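Local coordinates for protein alpha-L-rhamnosidase (Streptomyces avermitilis, PDB 3W5M) that hydrolyses terminal alpha-L-rhamnose from plant glycosides such as naringin, rutin and hesperidin and from gum arabic, and binds L-rhamnose through a calcium-dependent module, at residues K314-A319 and S363-G368; T324-Y329 and D467-I472; P607-L612 and E924-N929; G642-F647 and G696-T701. One frame throughout, in Å; residues are numbered along the deposited sequence.

Contact 1. Residues K314-A319 and S363-G368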
loop_
_atom_site.group_PDB
_atom_site.type_symbol
_atom_site.label_atom_id
_atom_site.label_comp_id
_atom_site.label_asym_id
_atom_site.label_seq_id
_atom_site.Cartn_x
_atom_site.Cartn_y
_atom_site.Cartn_z
ATOM N N LYS A 314 32.972 -19.775 19.901
ATOM C CA LYS A 314 32.213 -20.947 20.295
ATOM C C LYS A 314 31.267 -21.242 19.181
ATOM O O LYS A 314 30.906 -20.352 18.417
ATOM C CB LYS A 314 31.325 -20.658 21.511
ATOM C CG LYS A 314 32.028 -20.402 22.810
ATOM C CD LYS A 314 30.958 -20.170 23.857
ATOM C CE LYS A 314 31.551 -19.536 25.088
ATOM N NZ LYS A 314 30.484 -19.286 26.097
ATOM N N LYS A 315 30.801 -22.481 19.142
ATOM C CA LYS A 315 29.838 -22.923 18.159
ATOM C C LYS A 315 28.467 -22.236 18.387
ATOM O O LYS A 315 27.907 -22.311 19.472
ATOM C CB LYS A 315 29.722 -24.448 18.226
ATOM C CG LYS A 315 28.598 -25.059 17.407
ATOM C CD LYS A 315 28.807 -24.883 15.906
ATOM C CE LYS A 315 27.817 -25.733 15.122
ATOM N NZ LYS A 315 28.072 -27.189 15.311
ATOM N N VAL A 316 27.973 -21.560 17.353
ATOM C CA VAL A 316 26.666 -20.878 17.368
ATOM C C VAL A 316 25.577 -21.898 17.117
ATOM O O VAL A 316 25.656 -22.691 16.168
ATOM C CB VAL A 316 26.604 -19.775 16.286
ATOM C CG1 VAL A 316 25.210 -19.161 16.184
ATOM C CG2 VAL A 316 27.658 -18.712 16.551
ATOM N N SER A 317 24.564 -21.905 17.977
ATOM C CA SER A 317 23.407 -22.734 17.741
ATOM C C SER A 317 22.320 -21.965 16.992
ATOM O O SER A 317 21.556 -22.569 16.243
ATOM C CB SER A 317 22.865 -23.337 19.054
ATOM O OG SER A 317 22.526 -22.309 19.977
ATOM N N ARG A 318 22.257 -20.638 17.177
ATOM C CA ARG A 318 21.172 -19.842 16.554
ATOM C C ARG A 318 21.462 -18.353 16.694
ATOM O O ARG A 318 22.046 -17.931 17.683
ATOM C CB ARG A 318 19.871 -20.174 17.287
ATOM C CG ARG A 318 18.600 -19.689 16.652
ATOM C CD ARG A 318 17.432 -20.054 17.549
ATOM N NE ARG A 318 17.260 -19.083 18.629
ATOM C CZ ARG A 318 16.143 -18.981 19.355
ATOM N NH1 ARG A 318 15.114 -19.792 19.110
ATOM N NH2 ARG A 318 16.052 -18.071 20.325
ATOM N N ALA A 319 21.078 -17.545 15.708
ATOM C CA ALA A 319 21.116 -16.090 15.902
ATOM C C ALA A 319 19.887 -15.487 15.242
ATOM O O ALA A 319 19.451 -15.958 14.173
ATOM C CB ALA A 319 22.403 -15.453 15.359
ATOM N N SER A 363 23.835 -17.939 10.086
ATOM C CA SER A 363 25.018 -18.211 9.241
ATOM C C SER A 363 25.823 -16.960 8.909
ATOM O O SER A 363 26.894 -17.046 8.281
ATOM C CB SER A 363 24.626 -18.983 7.978
ATOM O OG SER A 363 23.764 -18.206 7.179
ATOM N N SER A 364 25.331 -15.803 9.359
ATOM C CA SER A 364 25.989 -14.527 9.165
ATOM C C SER A 364 26.878 -14.099 10.316
ATOM O O SER A 364 27.768 -13.288 10.123
ATOM C CB SER A 364 24.953 -13.431 8.897
ATOM O OG SER A 364 24.907 -13.085 7.531
ATOM N N VAL A 365 26.657 -14.621 11.518
ATOM C CA VAL A 365 27.474 -14.183 12.655
ATOM C C VAL A 365 28.829 -14.880 12.605
ATOM O O VAL A 365 28.939 -15.938 11.999
ATOM C CB VAL A 365 26.801 -14.446 14.021
ATOM C CG1 VAL A 365 25.546 -13.592 14.163
ATOM C CG2 VAL A 365 26.455 -15.912 14.181
ATOM N N ARG A 366 29.822 -14.274 13.241
ATOM C CA ARG A 366 31.216 -14.750 13.211
ATOM C C ARG A 366 31.820 -14.850 14.594
ATOM O O ARG A 366 31.430 -14.094 15.502
ATOM C CB ARG A 366 32.091 -13.765 12.421
ATOM C CG ARG A 366 31.718 -13.591 10.970
ATOM C CD ARG A 366 32.616 -12.531 10.338
ATOM N NE ARG A 366 32.285 -12.346 8.923
ATOM C CZ ARG A 366 32.864 -11.467 8.106
ATOM N NH1 ARG A 366 33.855 -10.682 8.523
ATOM N NH2 ARG A 366 32.458 -11.400 6.848
ATOM N N PRO A 367 32.809 -15.756 14.758
ATOM C CA PRO A 367 33.674 -15.665 15.926
ATOM C C PRO A 367 34.514 -14.420 15.807
ATOM O O PRO A 367 34.932 -14.068 14.709
ATOM C CB PRO A 367 34.589 -16.897 15.796
ATOM C CG PRO A 367 34.489 -17.339 14.374
ATOM C CD PRO A 367 33.081 -16.973 13.964
ATOM N N GLY A 368 34.772 -13.754 16.912
ATOM C CA GLY A 368 35.590 -12.568 16.868
ATOM C C GLY A 368 34.780 -11.405 16.340
ATOM O O GLY A 368 33.618 -11.223 16.720
#
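Val365 packs against Val316 and Ala319 in a purely apolar contact near one end of a beta-sandwich, in the N-terminal alpha-L-rhamnosidase domain. Residues 314-319 lead into strand 316-326 of one sheet, while residues 363-368 form the turn that runs from strand 353-360 of that same sheet to strand 368-377 of the facing one. The turn thus passes from sheet to sheet, and on the way Val365 points inward, its side chain also touching Leu333 on strand 328-333 of the second sheet. Val316 rests in addition on Val405 and Tyr407 of the neighbouring strand 398-407, so the three residues help fill the end of the space between the layers.

Strand 316-326 is not regular here. Ser317 and Arg318 both face Glu406, a classic beta bulge, and with that extra residue both Val316 and Ala319, three positions apart, turn their side chains toward the same valine. Arg318 points the other way and makes a salt bridge with Glu406.

Val365 divides its two methyl groups between its partners. With CG1 anti to the carbonyl carbon (chi1 -66°), CG2 falls between the backbone N and the carbonyl carbon and meets the branched end of Val316 at a slant. Val316 CG2 lies 3.9 Å from Val365 CG2, and Val316 CG1 is almost as near. The other branch serves Ala319: Val365 CG1 stands 3.8 Å from Ala319 CB.

Contact 2. Residues T324-Y329 and D467-I472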
loop_
_atom_site.group_PDB
_atom_site.type_symbol
_atom_site.label_atom_id
_atom_site.label_comp_id
_atom_site.label_asym_id
_atom_site.label_seq_id
_atom_site.Cartn_x
_atom_site.Cartn_y
_atom_site.Cartn_z
ATOM N N THR A 324 13.120 -2.828 14.173
ATOM C CA THR A 324 12.052 -1.959 13.687
ATOM C C THR A 324 12.606 -0.540 13.551
ATOM O O THR A 324 13.774 -0.277 13.878
ATOM C CB THR A 324 10.787 -2.029 14.608
ATOM O OG1 THR A 324 9.723 -1.244 14.016
ATOM C CG2 THR A 324 11.086 -1.563 16.050
ATOM N N ALA A 325 11.806 0.377 13.003
ATOM C CA ALA A 325 12.205 1.759 12.876
ATOM C C ALA A 325 10.976 2.640 13.000
ATOM O O ALA A 325 9.866 2.237 12.642
ATOM C CB ALA A 325 12.891 2.007 11.517
ATOM N N LEU A 326 11.180 3.816 13.558
ATOM C CA LEU A 326 10.234 4.908 13.345
ATOM C C LEU A 326 10.739 5.617 12.115
ATOM O O LEU A 326 11.675 6.416 12.188
ATOM C CB LEU A 326 10.167 5.812 14.562
ATOM C CG LEU A 326 9.634 4.994 15.754
ATOM C CD1 LEU A 326 9.765 5.814 17.021
ATOM C CD2 LEU A 326 8.175 4.519 15.561
ATOM N N GLY A 327 10.200 5.232 10.962
ATOM C CA GLY A 327 10.859 5.549 9.679
ATOM C C GLY A 327 10.965 4.270 8.867
ATOM O O GLY A 327 10.038 3.450 8.878
ATOM N N LEU A 328 12.097 4.064 8.190
ATOM C CA LEU A 328 12.311 2.835 7.442
ATOM C C LEU A 328 13.767 2.461 7.684
ATOM O O LEU A 328 14.573 3.341 7.951
ATOM C CB LEU A 328 12.147 3.046 5.914
ATOM C CG LEU A 328 10.835 3.647 5.390
ATOM C CD1 LEU A 328 11.026 3.939 3.900
ATOM C CD2 LEU A 328 9.685 2.685 5.596
ATOM N N TYR A 329 14.077 1.175 7.552
ATOM C CA TYR A 329 15.457 0.728 7.756
ATOM C C TYR A 329 15.776 -0.417 6.793
ATOM O O TYR A 329 14.873 -1.109 6.267
ATOM C CB TYR A 329 15.706 0.292 9.212
ATOM C CG TYR A 329 15.078 -1.029 9.536
ATOM C CD1 TYR A 329 13.689 -1.124 9.810
ATOM C CD2 TYR A 329 15.822 -2.193 9.514
ATOM C CE1 TYR A 329 13.092 -2.340 10.054
ATOM C CE2 TYR A 329 15.221 -3.428 9.756
ATOM C CZ TYR A 329 13.857 -3.488 10.031
ATOM O OH TYR A 329 13.252 -4.695 10.275
ATOM N N ASP A 467 8.286 10.099 20.360
ATOM C CA ASP A 467 7.302 9.418 21.192
ATOM C C ASP A 467 7.441 7.907 20.993
ATOM O O ASP A 467 7.611 7.439 19.869
ATOM C CB ASP A 467 5.882 9.865 20.816
ATOM C CG ASP A 467 5.656 11.361 21.041
ATOM O OD1 ASP A 467 5.713 11.821 22.207
ATOM O OD2 ASP A 467 5.415 12.077 20.047
ATOM N N VAL A 468 7.405 7.157 22.086
ATOM C CA VAL A 468 7.501 5.715 22.047
ATOM C C VAL A 468 6.122 5.149 21.696
ATOM O O VAL A 468 5.133 5.483 22.371
ATOM C CB VAL A 468 7.949 5.146 23.423
ATOM C CG1 VAL A 468 7.965 3.630 23.395
ATOM C CG2 VAL A 468 9.323 5.673 23.829
ATOM N N PRO A 469 6.035 4.300 20.646
ATOM C CA PRO A 469 4.762 3.629 20.343
ATOM C C PRO A 469 4.273 2.852 21.542
ATOM O O PRO A 469 5.085 2.242 22.228
ATOM C CB PRO A 469 5.121 2.620 19.239
ATOM C CG PRO A 469 6.387 3.129 18.644
ATOM C CD PRO A 469 7.093 3.981 19.666
ATOM N N GLU A 470 2.956 2.858 21.768
ATOM C CA GLU A 470 2.338 2.101 22.860
ATOM C C GLU A 470 2.650 0.600 22.824
ATOM O O GLU A 470 2.861 -0.024 23.863
ATOM C CB GLU A 470 0.818 2.334 22.869
ATOM C CG GLU A 470 0.436 3.740 23.332
ATOM C CD GLU A 470 -1.057 4.064 23.202
ATOM O OE1 GLU A 470 -1.911 3.164 23.364
ATOM O OE2 GLU A 470 -1.389 5.243 22.935
ATOM N N GLN A 471 2.691 0.024 21.623
ATOM C CA GLN A 471 2.898 -1.414 21.452
ATOM C C GLN A 471 3.937 -1.635 20.356
ATOM O O GLN A 471 3.939 -0.909 19.369
ATOM C CB GLN A 471 1.607 -2.069 21.013
ATOM C CG GLN A 471 0.431 -1.858 21.944
ATOM C CD GLN A 471 -0.704 -2.751 21.529
ATOM O OE1 GLN A 471 -0.551 -3.971 21.464
ATOM N NE2 GLN A 471 -1.835 -2.153 21.189
ATOM N N ILE A 472 4.816 -2.614 20.554
ATOM C CA ILE A 472 5.737 -3.092 19.529
ATOM C C ILE A 472 5.313 -4.529 19.248
ATOM O O ILE A 472 5.389 -5.401 20.133
ATOM C CB ILE A 472 7.201 -3.000 20.009
ATOM C CG1 ILE A 472 7.499 -1.567 20.490
ATOM C CG2 ILE A 472 8.164 -3.477 18.910
ATOM C CD1 ILE A 472 8.880 -1.356 21.100
#
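Leu326 and Pro469 reach toward each other, methyl against ring carbon, and these two have the most surface buried in the contact. The leucine reaches out from the last residue of strand 316-326. Its CG stands anti to the carbonyl carbon, beside the backbone N (chi1 -63°), and the fork beyond it spreads two methyl groups over the incoming chain. Leu326 CD2 touches the outer corner of the proline ring, 3.8 Å from Pro469 CG. The second methyl lies against the chain just before the ring: Leu326 CD1 is 3.9 Å from the carbonyl oxygen Asp467 O, a van der Waals approach, and 4.2 Å from Pro469 CD.

Leu326 ends a strand of one layer of the beta-sandwich in the N-terminal rhamnosidase domain; beyond Gly327 the chain passes to strand 328-333 of the other sheet. In the first layer, strand 353-360 runs between strand 316-326, to which it is antiparallel, and the edge strand 471-474, to which it is parallel. Residues 467-470 approach that edge, and Pro469 also packs on Val354 of the intervening strand. The contact thus reaches across one strand, which fits a separation of 9.0 Å between Leu326 CA and Pro469 CA, with no hydrogen bond joining the segments.

Thr324, two residues back on the same face as Leu326, and Ile472, on the edge strand, come next in buried area. Their side chains approach the opposite segment no closer than 4.5 Å, and each also touches Leu400 of strand 398-407. Trp122 and Tyr381 pack against Leu326, while Thr324 OG1 is hydrogen-bonded to Gln355 O.

Contact 3. Residues P607-L612 and E924-N929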
loop_
_atom_site.group_PDB
_atom_site.type_symbol
_atom_site.label_atom_id
_atom_site.label_comp_id
_atom_site.label_asym_id
_atom_site.label_seq_id
_atom_site.Cartn_x
_atom_site.Cartn_y
_atom_site.Cartn_z
ATOM N N PRO A 607 -9.633 -13.364 -25.347
ATOM C CA PRO A 607 -8.459 -12.564 -24.975
ATOM C C PRO A 607 -8.769 -11.347 -24.083
ATOM O O PRO A 607 -8.037 -11.113 -23.109
ATOM C CB PRO A 607 -7.881 -12.157 -26.332
ATOM C CG PRO A 607 -8.224 -13.326 -27.206
ATOM C CD PRO A 607 -9.614 -13.706 -26.784
ATOM N N MET A 608 -9.860 -10.628 -24.362
ATOM C CA MET A 608 -10.179 -9.421 -23.619
ATOM C C MET A 608 -10.491 -9.685 -22.144
ATOM O O MET A 608 -10.252 -8.821 -21.266
ATOM C CB MET A 608 -11.345 -8.673 -24.242
ATOM C CG MET A 608 -11.405 -7.216 -23.815
ATOM S SD MET A 608 -13.075 -6.569 -23.632
ATOM C CE MET A 608 -13.431 -7.090 -21.948
ATOM N N LEU A 609 -11.034 -10.865 -21.861
ATOM C CA LEU A 609 -11.360 -11.172 -20.467
ATOM C C LEU A 609 -10.120 -11.604 -19.744
ATOM O O LEU A 609 -9.983 -11.350 -18.545
ATOM C CB LEU A 609 -12.436 -12.243 -20.340
ATOM C CG LEU A 609 -13.814 -11.898 -20.887
ATOM C CD1 LEU A 609 -14.698 -13.109 -20.615
ATOM C CD2 LEU A 609 -14.399 -10.604 -20.333
ATOM N N ASN A 610 -9.235 -12.282 -20.461
ATOM C CA ASN A 610 -7.959 -12.672 -19.887
ATOM C C ASN A 610 -7.129 -11.438 -19.529
ATOM O O ASN A 610 -6.452 -11.421 -18.486
ATOM C CB ASN A 610 -7.222 -13.623 -20.815
ATOM C CG ASN A 610 -8.034 -14.887 -21.113
ATOM O OD1 ASN A 610 -8.950 -15.253 -20.366
ATOM N ND2 ASN A 610 -7.706 -15.546 -22.201
ATOM N N LYS A 611 -7.203 -10.411 -20.383
ATOM C CA LYS A 611 -6.560 -9.113 -20.105
ATOM C C LYS A 611 -7.191 -8.390 -18.921
ATOM O O LYS A 611 -6.486 -7.828 -18.063
ATOM C CB LYS A 611 -6.569 -8.211 -21.350
ATOM C CG LYS A 611 -5.754 -6.934 -21.187
ATOM C CD LYS A 611 -4.329 -7.257 -20.763
ATOM C CE LYS A 611 -3.422 -6.058 -20.946
ATOM N NZ LYS A 611 -2.020 -6.423 -20.558
ATOM N N LEU A 612 -8.522 -8.407 -18.856
ATOM C CA LEU A 612 -9.211 -7.820 -17.749
ATOM C C LEU A 612 -8.756 -8.424 -16.387
ATOM O O LEU A 612 -8.433 -7.676 -15.429
ATOM C CB LEU A 612 -10.740 -7.952 -17.935
ATOM C CG LEU A 612 -11.580 -7.327 -16.835
ATOM C CD1 LEU A 612 -11.260 -5.853 -16.634
ATOM C CD2 LEU A 612 -13.067 -7.521 -17.168
ATOM N N GLU A 924 -14.884 -10.402 -9.146
ATOM C CA GLU A 924 -15.604 -11.413 -8.362
ATOM C C GLU A 924 -16.767 -12.005 -9.143
ATOM O O GLU A 924 -17.069 -13.165 -8.970
ATOM C CB GLU A 924 -16.111 -10.864 -7.032
ATOM C CG GLU A 924 -17.167 -9.780 -7.136
ATOM C CD GLU A 924 -17.762 -9.412 -5.795
ATOM O OE1 GLU A 924 -18.349 -10.315 -5.144
ATOM O OE2 GLU A 924 -17.653 -8.227 -5.387
ATOM N N TRP A 925 -17.404 -11.203 -9.999
ATOM C CA TRP A 925 -18.473 -11.724 -10.860
ATOM C C TRP A 925 -17.934 -12.745 -11.864
ATOM O O TRP A 925 -18.527 -13.799 -12.077
ATOM C CB TRP A 925 -19.243 -10.596 -11.555
ATOM C CG TRP A 925 -20.409 -11.135 -12.374
ATOM C CD1 TRP A 925 -21.720 -11.276 -11.955
ATOM C CD2 TRP A 925 -20.360 -11.631 -13.729
ATOM N NE1 TRP A 925 -22.484 -11.820 -12.985
ATOM C CE2 TRP A 925 -21.675 -12.050 -14.072
ATOM C CE3 TRP A 925 -19.338 -11.748 -14.693
ATOM C CZ2 TRP A 925 -21.990 -12.581 -15.333
ATOM C CZ3 TRP A 925 -19.653 -12.278 -15.948
ATOM C CH2 TRP A 925 -20.970 -12.685 -16.255
ATOM N N MET A 926 -16.778 -12.462 -12.460
ATOM C CA MET A 926 -16.181 -13.401 -13.357
ATOM C C MET A 926 -15.816 -14.712 -12.654
ATOM O O MET A 926 -15.996 -15.791 -13.223
ATOM C CB MET A 926 -14.927 -12.797 -14.011
ATOM C CG MET A 926 -15.182 -11.581 -14.877
ATOM S SD MET A 926 -13.927 -11.397 -16.175
ATOM C CE MET A 926 -12.498 -11.104 -15.127
ATOM N N TYR A 927 -15.279 -14.625 -11.436
ATOM C CA TYR A 927 -14.740 -15.810 -10.790
ATOM C C TYR A 927 -15.903 -16.685 -10.346
ATOM O O TYR A 927 -15.842 -17.897 -10.508
ATOM C CB TYR A 927 -13.784 -15.442 -9.621
ATOM C CG TYR A 927 -12.707 -14.457 -10.037
ATOM C CD1 TYR A 927 -12.163 -14.482 -11.333
ATOM C CD2 TYR A 927 -12.255 -13.479 -9.162
ATOM C CE1 TYR A 927 -11.190 -13.566 -11.726
ATOM C CE2 TYR A 927 -11.295 -12.547 -9.561
ATOM C CZ TYR A 927 -10.754 -12.614 -10.835
ATOM O OH TYR A 927 -9.790 -11.684 -11.208
ATOM N N ALA A 928 -16.975 -16.040 -9.880
ATOM C CA ALA A 928 -18.174 -16.740 -9.395
ATOM C C ALA A 928 -19.025 -17.328 -10.526
ATOM O O ALA A 928 -19.597 -18.400 -10.365
ATOM C CB ALA A 928 -19.006 -15.832 -8.500
ATOM N N ASN A 929 -19.045 -16.664 -11.683
ATOM C CA ASN A 929 -20.005 -17.001 -12.763
ATOM C C ASN A 929 -19.419 -17.553 -14.049
ATOM O O ASN A 929 -20.036 -18.405 -14.704
ATOM C CB ASN A 929 -20.866 -15.797 -13.066
ATOM C CG ASN A 929 -21.626 -15.314 -11.855
ATOM O OD1 ASN A 929 -21.317 -14.267 -11.293
ATOM N ND2 ASN A 929 -22.620 -16.079 -11.433
#
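Met926 extends from helix 923-929 toward helix 607-622 and sets its thioether against Leu609 and Leu612. With CG swung to the side opposite the carbonyl carbon (chi1 -63°), the chain runs on extended through chi2 before bending at the sulfur (chi3 -65°). That last turn brings both sulfur and methyl up to one methyl of Leu612: Met926 SD is 4.1 Å from Leu612 CD2, and the methyl Met926 CE is 4.2 Å from the same Leu612 CD2.

The two leucines, one helical turn apart, come to this one side chain in different ways. Leu612 places CG anti to the backbone N (chi1 -178°) and crosses the methionine at a slant. Leu609 meets the thioether with one methyl, Leu609 CD2 lying 4.3 Å from Met926 SD. Its backbone takes part too, with Leu609 O 4.3 Å from Met926 CE.

These are the opening and closing helices of the (alpha/alpha)6-barrel domain, so the contact joins parts of the barrel more than 300 residues apart. Beside it, Tyr927 OH is hydrogen-bonded to His613 ND1, and Leu874 of helix 867-875 packs on Leu609.

No hydrogen bond or charge links the two segments here; a flexible thioether meets branched methyls at van der Waals distance, so at this patch the fit rests on shape and burial, while the polar link between the helices lies alongside, at Tyr927 and His613.

Contact 4. Residues G642-F647 and G696-T701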
loop_
_atom_site.group_PDB
_atom_site.type_symbol
_atom_site.label_atom_id
_atom_site.label_comp_id
_atom_site.label_asym_id
_atom_site.label_seq_id
_atom_site.Cartn_x
_atom_site.Cartn_y
_atom_site.Cartn_z
ATOM N N GLY A 642 -13.417 3.385 1.429
ATOM C CA GLY A 642 -14.342 3.162 0.320
ATOM C C GLY A 642 -13.818 2.205 -0.725
ATOM O O GLY A 642 -14.509 1.255 -1.136
ATOM N N ASP A 643 -12.561 2.413 -1.130
ATOM C CA ASP A 643 -11.988 1.611 -2.176
ATOM C C ASP A 643 -11.841 0.150 -1.776
ATOM O O ASP A 643 -12.064 -0.741 -2.579
ATOM C CB ASP A 643 -10.617 2.206 -2.552
ATOM C CG ASP A 643 -10.734 3.655 -3.033
ATOM O OD1 ASP A 643 -11.318 4.484 -2.295
ATOM O OD2 ASP A 643 -10.273 3.956 -4.162
ATOM N N ILE A 644 -11.387 -0.100 -0.555
ATOM C CA ILE A 644 -11.220 -1.489 -0.134
ATOM C C ILE A 644 -12.574 -2.151 0.193
ATOM O O ILE A 644 -12.763 -3.351 -0.065
ATOM C CB ILE A 644 -10.130 -1.672 0.970
ATOM C CG1 ILE A 644 -9.778 -3.161 1.152
ATOM C CG2 ILE A 644 -10.563 -1.052 2.297
ATOM C CD1 ILE A 644 -9.321 -3.881 -0.119
ATOM N N ASN A 645 -13.523 -1.365 0.693
ATOM C CA ASN A 645 -14.912 -1.822 0.852
ATOM C C ASN A 645 -15.382 -2.455 -0.444
ATOM O O ASN A 645 -15.784 -3.607 -0.459
ATOM C CB ASN A 645 -15.848 -0.662 1.223
ATOM C CG ASN A 645 -17.321 -0.993 1.004
ATOM O OD1 ASN A 645 -17.756 -2.131 1.234
ATOM N ND2 ASN A 645 -18.096 -0.002 0.543
ATOM N N VAL A 646 -15.306 -1.722 -1.549
ATOM C CA VAL A 646 -15.826 -2.264 -2.800
ATOM C C VAL A 646 -15.000 -3.433 -3.372
ATOM O O VAL A 646 -15.554 -4.341 -3.987
ATOM C CB VAL A 646 -16.109 -1.144 -3.844
ATOM C CG1 VAL A 646 -16.857 0.023 -3.195
ATOM C CG2 VAL A 646 -14.841 -0.633 -4.486
ATOM N N PHE A 647 -13.682 -3.408 -3.160
ATOM C CA PHE A 647 -12.784 -4.365 -3.803
ATOM C C PHE A 647 -12.469 -5.637 -3.001
ATOM O O PHE A 647 -12.007 -6.625 -3.589
ATOM C CB PHE A 647 -11.481 -3.662 -4.223
ATOM C CG PHE A 647 -10.562 -4.515 -5.060
ATOM C CD1 PHE A 647 -10.915 -4.844 -6.384
ATOM C CD2 PHE A 647 -9.340 -4.969 -4.562
ATOM C CE1 PHE A 647 -10.066 -5.591 -7.185
ATOM C CE2 PHE A 647 -8.500 -5.750 -5.362
ATOM C CZ PHE A 647 -8.855 -6.054 -6.675
ATOM N N GLY A 696 -16.679 4.434 5.641
ATOM C CA GLY A 696 -16.571 3.920 6.998
ATOM C C GLY A 696 -17.115 2.513 7.134
ATOM O O GLY A 696 -16.641 1.742 7.998
ATOM N N ASP A 697 -18.070 2.140 6.268
ATOM C CA ASP A 697 -18.635 0.788 6.287
ATOM C C ASP A 697 -17.668 -0.358 5.980
ATOM O O ASP A 697 -18.006 -1.521 6.205
ATOM C CB ASP A 697 -19.867 0.720 5.395
ATOM C CG ASP A 697 -20.949 1.638 5.905
ATOM O OD1 ASP A 697 -21.597 1.277 6.923
ATOM O OD2 ASP A 697 -21.081 2.743 5.327
ATOM N N ALA A 698 -16.464 -0.031 5.502
ATOM C CA ALA A 698 -15.421 -1.021 5.346
ATOM C C ALA A 698 -15.168 -1.780 6.637
ATOM O O ALA A 698 -14.798 -2.954 6.600
ATOM C CB ALA A 698 -14.130 -0.375 4.849
ATOM N N GLY A 699 -15.345 -1.107 7.767
ATOM C CA GLY A 699 -15.222 -1.725 9.105
ATOM C C GLY A 699 -16.147 -2.917 9.355
ATOM O O GLY A 699 -15.878 -3.737 10.232
ATOM N N VAL A 700 -17.256 -2.984 8.603
ATOM C CA VAL A 700 -18.207 -4.094 8.627
ATOM C C VAL A 700 -18.030 -5.045 7.426
ATOM O O VAL A 700 -17.985 -6.283 7.578
ATOM C CB VAL A 700 -19.674 -3.559 8.608
ATOM C CG1 VAL A 700 -20.631 -4.667 9.055
ATOM C CG2 VAL A 700 -19.800 -2.301 9.450
ATOM N N THR A 701 -17.894 -4.475 6.226
ATOM C CA THR A 701 -17.925 -5.263 4.997
ATOM C C THR A 701 -16.638 -6.024 4.747
ATOM O O THR A 701 -16.655 -7.084 4.153
ATOM C CB THR A 701 -18.185 -4.413 3.736
ATOM O OG1 THR A 701 -17.179 -3.412 3.623
ATOM C CG2 THR A 701 -19.560 -3.697 3.810
HETATM O O HOH W 1 -15.902 -5.691 1.261
#
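Asn645 and Thr701 are joined by a side-chain hydrogen bond between helices 641-654 and 698-710 of the (alpha/alpha)6-barrel, close to the rhamnose site to which Asp643 and Trp695 belong. Along residues 696-701 the path begins at Gly696, just after Trp695, whose side chain lies about 6 Å from that of Asn645. Asp697 follows, and Asp697 O accepts from both Val700 N and Thr701 N as the helix gets under way. Its carboxylate is held by Gly694, Ser767 and Trp726.

Ala698 makes the closest backbone approach, its CA 4.6 Å from Asn645 CA. With only a methyl at this point the helices can come so near; Ala698 CB lies 4.0 Å from Asn645 CB, and Ile644 CG2 touches the same methyl more loosely. Val700 turns to helices 713-732 and 756-777.

At Thr701 the hydroxyl sits between the backbone N and the carbonyl carbon (chi1 58°), which aims it at the asparagine. Thr701 OG1 donates to Asn645 OD1 at 2.8 Å, arriving from above the amide plane, 40° out of it. The other end of the amide, ND2, is bound by Gly694 O and Tyr763 OH, so the group is gripped at both ends and its rotation fixed. A leucine in place of Asn645 would probably leave Thr701 OG1 and Gly694 O without this buried polar mate. A water also bridges the helices: it donates to Asn645 O at 2.7 Å and, weakly, to Thr701 O at 3.3 Å.

How the contacts relate
Contacts 1 and 2 share strand 316-326 of the N-terminal domain's beta-sandwich, using its start and its end, with centres 28 Å apart. Contact 1 is partly buried and far from the middle of the chain; contact 2 is buried, though its second segment has exposed residues. Contacts 3 and 4 belong to the helical barrel, on helices 607-622 and 641-654, which follow each other in sequence; their nearest atoms are about 5 Å apart without touching, and all their touching residues are buried. Contacts 1 to 3 rely on apolar side chains, whereas contact 4, beside the sugar site, adds a direct hydrogen bond and a water.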